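Local coordinates for protein probable M18 family aminopeptidase 1 (Thermotoga maritima, PDB 2GLF) that probably acts as a metal-dependent aminopeptidase, removing residues from the amino end of peptides at a site holding two metal ions, at residues I243-Y246 and G247-D250. Sequence-based numbering, arbitrary orientation.
With MN (manganese (II) ion), chain F; MN (manganese (II) ion), chain E.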
loop_
_atom_site.group_PDB
_atom_site.type_symbol
_atom_site.label_atom_id
_atom_site.label_comp_id
_atom_site.label_asym_id
_atom_site.label_seq_id
_atom_site.Cartn_x
_atom_site.Cartn_y
_atom_site.Cartn_z
ATOM N N ILE A 243 -30.887 11.250 33.477
ATOM C CA ILE A 243 -31.037 12.670 33.179
ATOM C C ILE A 243 -30.166 13.005 31.979
ATOM O O ILE A 243 -28.948 12.803 32.005
ATOM C CB ILE A 243 -30.586 13.585 34.336
ATOM C CG1 ILE A 243 -31.479 13.388 35.563
ATOM C CG2 ILE A 243 -30.673 15.037 33.890
ATOM C CD1 ILE A 243 -30.996 14.141 36.795
ATOM N N GLY A 244 -30.795 13.511 30.924
ATOM C CA GLY A 244 -30.049 13.881 29.741
ATOM C C GLY A 244 -29.962 15.387 29.664
ATOM O O GLY A 244 -30.971 16.075 29.799
ATOM N N ALA A 245 -28.759 15.912 29.462
ATOM C CA ALA A 245 -28.581 17.354 29.368
ATOM C C ALA A 245 -27.196 17.725 28.880
ATOM O O ALA A 245 -26.246 16.943 28.989
ATOM C CB ALA A 245 -28.837 18.003 30.716
ATOM N N TYR A 246 -27.090 18.932 28.346
ATOM C CA TYR A 246 -25.821 19.430 27.858
ATOM C C TYR A 246 -25.005 20.032 28.983
ATOM O O TYR A 246 -25.542 20.696 29.871
ATOM C CB TYR A 246 -26.036 20.508 26.801
ATOM C CG TYR A 246 -24.825 21.387 26.595
ATOM C CD1 TYR A 246 -23.736 20.941 25.858
ATOM C CD2 TYR A 246 -24.754 22.648 27.178
ATOM C CE1 TYR A 246 -22.609 21.723 25.703
ATOM C CE2 TYR A 246 -23.630 23.439 27.034
ATOM C CZ TYR A 246 -22.557 22.970 26.291
ATOM O OH TYR A 246 -21.438 23.761 26.121
ATOM N N GLY A 247 -23.700 19.796 28.930
ATOM C CA GLY A 247 -22.799 20.363 29.909
ATOM C C GLY A 247 -22.819 19.699 31.256
ATOM O O GLY A 247 -22.330 20.271 32.232
ATOM N N GLN A 248 -23.386 18.504 31.333
ATOM C CA GLN A 248 -23.401 17.815 32.609
ATOM C C GLN A 248 -21.963 17.567 33.019
ATOM O O GLN A 248 -21.678 17.334 34.196
ATOM C CB GLN A 248 -24.164 16.498 32.518
ATOM C CG GLN A 248 -25.644 16.676 32.767
ATOM C CD GLN A 248 -26.389 15.369 32.800
ATOM O OE1 GLN A 248 -26.519 14.688 31.781
ATOM N NE2 GLN A 248 -26.882 15.002 33.979
ATOM N N ASP A 249 -21.052 17.634 32.047
ATOM C CA ASP A 249 -19.647 17.429 32.354
ATOM C C ASP A 249 -19.227 18.506 33.336
ATOM O O ASP A 249 -18.867 19.625 32.964
ATOM C CB ASP A 249 -18.759 17.505 31.119
ATOM C CG ASP A 249 -17.307 17.106 31.422
ATOM O OD1 ASP A 249 -16.799 17.436 32.517
ATOM O OD2 ASP A 249 -16.658 16.479 30.556
ATOM N N ASP A 250 -19.331 18.119 34.601
ATOM C CA ASP A 250 -18.978 18.894 35.772
ATOM C C ASP A 250 -19.912 19.928 36.349
ATOM O O ASP A 250 -19.689 20.381 37.471
ATOM C CB ASP A 250 -17.598 19.489 35.619
ATOM C CG ASP A 250 -16.741 19.174 36.805
ATOM O OD1 ASP A 250 -16.813 18.015 37.268
ATOM O OD2 ASP A 250 -16.014 20.066 37.280
HETATM MN MN MN F . -14.496 17.409 30.023
HETATM MN MN MN E . -14.645 17.361 33.363
HETATM O O HOH W 1 -15.031 15.052 33.064
#
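Tyr246 lays the face of its ring against the backbone of Gly247, a compact example of how a strand can pass through a turn that leads to a metal-binding aspartate. The glycine CA stands 4.0 Å from the centre of the Tyr246 ring, only 11° off the ring normal, a CH-pi contact. Tyr246 CG stands anti to the backbone N (chi1 160°), which puts the ring beside the carbonyl carbon and the peptide N of Gly247. Its hydroxyl is hydrogen-bonded to the carbonyl of Pro96. Replacement by alanine would probably strip Gly247 of this aromatic cover and leave the Pro96 carbonyl without its phenolic partner. Gly247 itself is the N-cap, and its positive phi (76°) suits a residue lacking a side chain.

Gln248 continues this dense, buried packing: it reaches back along the strand with its chain extended beyond CG, crossing Ile243 at roughly a right angle, and Gln248 CG lies 4.0 Å from Ala245 CB.

The metal end is more open. The carboxylate of Asp249 ends well clear of the strand and bridges both manganese ions, Asp249 OD1 at 2.3 Å from one and OD2 at 2.4 Å from the other. A water sits 2.4 Å from the manganese held by OD1. His92 and Asp326 join Asp249 on that ion, Glu279 and His425 on the second, an aspartate-bridged two-metal centre characteristic of M18 aminopeptidases.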